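Local coordinates for protein acyl-coenzyme A thioesterase PaaI (Escherichia coli, PDB 2FS2) that hydrolyses acyl-CoA thioesters, preferring ring-hydroxylated phenylacetyl-CoA esters, as a homotetrameric hot dog-fold enzyme of phenylacetate degradation, at residues B[63-68]-B[124-129]; B[102-105]-B[110-113]. All coordinates share one frame; numbering follows the deposited sequence.

Contact 1: B[63-68]-B[124-129]; sequences TAFAYA and ALFRGK
Phe65 and Phe126 both place CG anti to the backbone N and beside the carbonyl carbon (chi1 177° and 162°), which sends one ring out from helix 63-68 and the other from strand 124-129 toward the helix until they meet between the two. The side chains cross at about a right angle. CD2 of Phe65 rests 3.9 Å from both CZ and CE2 of Phe126. The ring planes are 56° apart and their centroids 5.7 Å, an inclined pairing that is neither a stack nor a T-shape. Farther along the strand the Phe65 ring lies against bare backbone. Gly128 CA sits over one of its faces, toward the rim, in a CH-pi contact 4.3 Å from the centroid. With no side chain at Gly128, the ring can settle this close to the strand. At the ring's edge, Phe65 CZ comes within 3.7 Å of Lys129 O, which lies near the ring plane. No hydrogen bond joins segments 63-68 and 124-129; van der Waals and CH-pi contacts hold them together. Ile113 touches both rings, and Ala78 of strand 76-85 adds to the packing around Phe65. Arg127 points away from the helix, toward the second subunit. The axes of the helix and strand segments are 9.8 Å apart at closest. This is the core of the hot dog fold, in which helix 54-70 is the sausage wrapped by the curved antiparallel sheet.

Contact 2: B[102-105]-B[110-113]; sequences RHQG and VYDI. With SO4 (sulfate ion), chain D.
Backbone hydrogen bonds join Arg102 and His103 to Val110. Val110 O accepts from two donors, Arg102 N at 2.8 Å and His103 N at 3.2 Å, the latter in the carbonyl plane on a lone pair. Val110 N returns a bond of 2.8 Å to His103 O, completing an antiparallel hydrogen-bonded pair. Two residues thus face one, a classic beta bulge at the point where the chain turns a corner. Among the charged groups, Arg102 NH1 forms a salt bridge with Asp112 OD2 at 3.0 Å. The Arg102 chain is bent at chi2 and chi3 (-55° and -52°), folding CG and CD against the carboxylate before the guanidinium reaches it. The two planes stand 70° apart, and NH1 approaches OD2 from above the carboxylate plane. Both partners have further charges to answer: Arg102 NH2 pairs with Glu114 of the second subunit, and Asp112 with Arg127 of its own chain and Arg127 of the second subunit. Among neutral side chains, Tyr111 OH and Gln104 OE1 lie 2.5 Å apart, a very short and so less certain hydrogen bond; Tyr111 OH also meets Gln72 OE1. Gln104 NE2 bonds Gly105 O at 3.0 Å, nearly straight, which should help fix the amide's rotation. His103 ND1 makes a weak bond of 3.3 Å to O4 of a sulfate, probably from the crystallisation liquor, which Thr122 N of the second subunit also holds. The hairpin of strands 103-104 and 108-116 adjoins strand 122-132, with Tyr111 packed on Ala68 and Cys69 of helix 54-70 and Val110 touching Leu125 of the second subunit.

The centres of the two contacts are 9 Å apart, and they meet directly, through neighbouring strands 108-116 and 122-132 of one antiparallel sheet and through Phe65 of the helix. Along the chain the order is helix 63-68, then both halves of contact 2, then strand 124-129, so the hairpin lies within the span that contact 1 brackets. Gly128 N probably bonds Tyr111 O at 2.8 Å, and Phe65 CD1 packs 3.6 Å from Tyr111 CB. Contact 1 lies near the centre of the chain, where the sheet wraps the helix. Contact 2 lies farther out, and both touch the second subunit, placing helix core and subunit interface on the same strands of the tetrameric enzyme.

Contact 1: B[63-68]-B[124-129]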
loop_
_atom_site.group_PDB
_atom_site.type_symbol
_atom_site.label_atom_id
_atom_site.label_comp_id
_atom_site.label_asym_id
_atom_site.label_seq_id
_atom_site.Cartn_x
_atom_site.Cartn_y
_atom_site.Cartn_z
ATOM N N THR B 63 0.698 3.778 -17.159
ATOM C CA THR B 63 0.611 4.695 -18.280
ATOM C C THR B 63 -0.454 5.780 -18.046
ATOM O O THR B 63 -0.203 6.961 -18.355
ATOM C CB THR B 63 0.279 3.906 -19.560
ATOM O OG1 THR B 63 1.332 2.980 -19.829
ATOM C CG2 THR B 63 0.308 4.778 -20.747
ATOM N N ALA B 64 -1.679 5.440 -17.585
ATOM C CA ALA B 64 -2.632 6.474 -17.298
ATOM C C ALA B 64 -2.065 7.377 -16.200
ATOM O O ALA B 64 -2.270 8.571 -16.183
ATOM C CB ALA B 64 -4.047 5.859 -16.788
ATOM N N PHE B 65 -1.413 6.762 -15.237
ATOM C CA PHE B 65 -0.783 7.549 -14.189
ATOM C C PHE B 65 0.319 8.607 -14.730
ATOM O O PHE B 65 0.323 9.766 -14.309
ATOM C CB PHE B 65 -0.170 6.520 -13.236
ATOM C CG PHE B 65 0.599 7.113 -12.111
ATOM C CD1 PHE B 65 0.152 8.225 -11.454
ATOM C CD2 PHE B 65 1.699 6.471 -11.622
ATOM C CE1 PHE B 65 0.922 8.814 -10.363
ATOM C CE2 PHE B 65 2.423 7.029 -10.480
ATOM C CZ PHE B 65 2.032 8.229 -9.925
ATOM N N ALA B 66 1.265 8.153 -15.551
ATOM C CA ALA B 66 2.294 9.010 -16.141
ATOM C C ALA B 66 1.593 10.143 -16.894
ATOM O O ALA B 66 1.987 11.312 -16.749
ATOM C CB ALA B 66 3.299 8.186 -17.119
ATOM N N TYR B 67 0.498 9.849 -17.632
ATOM C CA TYR B 67 -0.151 10.921 -18.396
ATOM C C TYR B 67 -0.803 11.954 -17.494
ATOM O O TYR B 67 -0.608 13.154 -17.671
ATOM C CB TYR B 67 -1.111 10.351 -19.500
ATOM C CG TYR B 67 -0.244 9.813 -20.620
ATOM C CD1 TYR B 67 0.395 8.610 -20.513
ATOM C CD2 TYR B 67 0.049 10.597 -21.723
ATOM C CE1 TYR B 67 1.252 8.142 -21.498
ATOM C CE2 TYR B 67 0.892 10.146 -22.753
ATOM C CZ TYR B 67 1.490 8.903 -22.644
ATOM O OH TYR B 67 2.352 8.491 -23.651
ATOM N N ALA B 68 -1.570 11.491 -16.510
ATOM C CA ALA B 68 -2.261 12.372 -15.646
ATOM C C ALA B 68 -1.230 13.235 -14.848
ATOM O O ALA B 68 -1.428 14.432 -14.712
ATOM C CB ALA B 68 -3.179 11.551 -14.655
ATOM N N ALA B 124 -9.185 -3.571 -11.690
ATOM C CA ALA B 124 -8.057 -3.245 -10.857
ATOM C C ALA B 124 -8.150 -1.761 -10.396
ATOM O O ALA B 124 -8.765 -0.897 -11.095
ATOM C CB ALA B 124 -6.748 -3.562 -11.636
ATOM N N LEU B 125 -7.542 -1.483 -9.241
ATOM C CA LEU B 125 -7.585 -0.135 -8.543
ATOM C C LEU B 125 -6.146 0.109 -8.199
ATOM O O LEU B 125 -5.426 -0.816 -7.837
ATOM C CB LEU B 125 -8.446 -0.167 -7.246
ATOM C CG LEU B 125 -9.941 -0.304 -7.460
ATOM C CD1 LEU B 125 -10.753 -0.501 -6.230
ATOM C CD2 LEU B 125 -10.557 0.955 -8.188
ATOM N N PHE B 126 -5.660 1.322 -8.422
ATOM C CA PHE B 126 -4.263 1.527 -8.226
ATOM C C PHE B 126 -4.245 2.940 -7.627
ATOM O O PHE B 126 -5.149 3.726 -7.863
ATOM C CB PHE B 126 -3.706 1.494 -9.614
ATOM C CG PHE B 126 -2.368 2.067 -9.773
ATOM C CD1 PHE B 126 -1.285 1.218 -10.137
ATOM C CD2 PHE B 126 -2.159 3.422 -9.670
ATOM C CE1 PHE B 126 0.013 1.746 -10.332
ATOM C CE2 PHE B 126 -0.837 3.999 -9.880
ATOM C CZ PHE B 126 0.227 3.169 -10.214
ATOM N N ARG B 127 -3.227 3.217 -6.833
ATOM C CA ARG B 127 -3.079 4.533 -6.257
ATOM C C ARG B 127 -1.590 4.771 -6.328
ATOM O O ARG B 127 -0.767 3.956 -5.957
ATOM C CB ARG B 127 -3.651 4.639 -4.815
ATOM C CG ARG B 127 -3.209 5.978 -4.134
ATOM C CD ARG B 127 -4.052 6.537 -2.987
ATOM N NE ARG B 127 -5.463 6.643 -3.371
ATOM C CZ ARG B 127 -6.451 6.528 -2.540
ATOM N NH1 ARG B 127 -6.163 6.323 -1.235
ATOM N NH2 ARG B 127 -7.699 6.648 -2.985
ATOM N N GLY B 128 -1.214 5.912 -6.877
ATOM C CA GLY B 128 0.180 6.116 -7.173
ATOM C C GLY B 128 0.603 7.457 -6.550
ATOM O O GLY B 128 -0.140 8.424 -6.518
ATOM N N LYS B 129 1.843 7.518 -6.166
ATOM C CA LYS B 129 2.325 8.737 -5.591
ATOM C C LYS B 129 3.422 9.239 -6.552
ATOM O O LYS B 129 4.255 8.477 -6.949
ATOM C CB LYS B 129 2.964 8.361 -4.305
ATOM C CG LYS B 129 3.771 9.519 -3.658
ATOM C CD LYS B 129 3.001 10.189 -2.493
ATOM C CE LYS B 129 3.803 11.323 -1.800
ATOM N NZ LYS B 129 5.360 11.094 -1.986
#

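Contact 2: B[102-105]-B[110-113]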
loop_
_atom_site.group_PDB
_atom_site.type_symbol
_atom_site.label_atom_id
_atom_site.label_comp_id
_atom_site.label_asym_id
_atom_site.label_seq_id
_atom_site.Cartn_x
_atom_site.Cartn_y
_atom_site.Cartn_z
ATOM N N ARG B 102 -5.847 13.178 -6.897
ATOM C CA ARG B 102 -6.428 13.439 -5.521
ATOM C C ARG B 102 -5.672 14.549 -4.779
ATOM O O ARG B 102 -6.258 15.238 -4.032
ATOM C CB ARG B 102 -6.221 12.184 -4.673
ATOM C CG ARG B 102 -6.862 10.941 -5.332
ATOM C CD ARG B 102 -8.358 11.093 -5.678
ATOM N NE ARG B 102 -9.222 11.547 -4.580
ATOM C CZ ARG B 102 -9.733 10.756 -3.583
ATOM N NH1 ARG B 102 -9.429 9.498 -3.475
ATOM N NH2 ARG B 102 -10.600 11.207 -2.709
ATOM N N HIS B 103 -4.380 14.711 -5.008
ATOM C CA HIS B 103 -3.587 15.784 -4.473
ATOM C C HIS B 103 -2.389 16.096 -5.413
ATOM O O HIS B 103 -1.713 15.203 -5.905
ATOM C CB HIS B 103 -2.990 15.278 -3.157
ATOM C CG HIS B 103 -1.966 16.203 -2.570
ATOM N ND1 HIS B 103 -2.325 17.363 -1.940
ATOM C CD2 HIS B 103 -0.613 16.171 -2.565
ATOM C CE1 HIS B 103 -1.233 18.024 -1.576
ATOM N NE2 HIS B 103 -0.183 17.313 -1.924
ATOM N N GLN B 104 -2.068 17.361 -5.593
ATOM C CA GLN B 104 -0.858 17.708 -6.349
ATOM C C GLN B 104 -0.250 18.925 -5.625
ATOM O O GLN B 104 -0.833 19.945 -5.687
ATOM C CB GLN B 104 -1.217 18.025 -7.784
ATOM C CG GLN B 104 0.069 18.388 -8.669
ATOM C CD GLN B 104 1.104 17.285 -8.736
ATOM O OE1 GLN B 104 0.850 16.253 -9.327
ATOM N NE2 GLN B 104 2.256 17.484 -8.168
ATOM N N GLY B 105 0.854 18.760 -4.884
ATOM C CA GLY B 105 1.634 19.841 -4.300
ATOM C C GLY B 105 2.631 20.351 -5.313
ATOM O O GLY B 105 2.625 19.925 -6.500
ATOM N N VAL B 110 -0.659 12.713 -5.392
ATOM C CA VAL B 110 -1.353 11.433 -5.331
ATOM C C VAL B 110 -2.434 11.300 -6.467
ATOM O O VAL B 110 -3.228 12.202 -6.662
ATOM C CB VAL B 110 -2.037 11.205 -3.953
ATOM C CG1 VAL B 110 -2.575 9.731 -3.853
ATOM C CG2 VAL B 110 -0.988 11.392 -2.801
ATOM N N TYR B 111 -2.458 10.142 -7.131
ATOM C CA TYR B 111 -3.337 9.914 -8.331
ATOM C C TYR B 111 -3.956 8.544 -8.135
ATOM O O TYR B 111 -3.245 7.595 -7.779
ATOM C CB TYR B 111 -2.503 9.845 -9.602
ATOM C CG TYR B 111 -2.024 11.279 -10.018
ATOM C CD1 TYR B 111 -1.013 11.903 -9.276
ATOM C CD2 TYR B 111 -2.659 11.993 -11.039
ATOM C CE1 TYR B 111 -0.633 13.256 -9.532
ATOM C CE2 TYR B 111 -2.302 13.384 -11.332
ATOM C CZ TYR B 111 -1.244 13.947 -10.582
ATOM O OH TYR B 111 -0.926 15.228 -10.736
ATOM N N ASP B 112 -5.249 8.471 -8.395
ATOM C CA ASP B 112 -6.025 7.237 -8.291
ATOM C C ASP B 112 -6.291 6.815 -9.717
ATOM O O ASP B 112 -6.732 7.650 -10.499
ATOM C CB ASP B 112 -7.342 7.538 -7.699
ATOM C CG ASP B 112 -7.299 7.478 -6.170
ATOM O OD1 ASP B 112 -6.151 7.334 -5.661
ATOM O OD2 ASP B 112 -8.308 7.517 -5.392
ATOM N N ILE B 113 -6.125 5.523 -9.987
ATOM C CA ILE B 113 -6.368 5.022 -11.314
ATOM C C ILE B 113 -7.374 3.846 -11.150
ATOM O O ILE B 113 -7.263 3.005 -10.247
ATOM C CB ILE B 113 -5.068 4.470 -11.974
ATOM C CG1 ILE B 113 -4.098 5.530 -12.527
ATOM C CG2 ILE B 113 -5.412 3.456 -13.125
ATOM C CD1 ILE B 113 -3.446 6.498 -11.429
HETATM S S SO4 D . -5.480 20.000 -1.290
HETATM O O1 SO4 D . -4.219 20.474 -0.731
HETATM O O2 SO4 D . -6.166 21.258 -1.697
HETATM O O3 SO4 D . -6.351 19.194 -0.383
HETATM O O4 SO4 D . -5.008 19.228 -2.460
#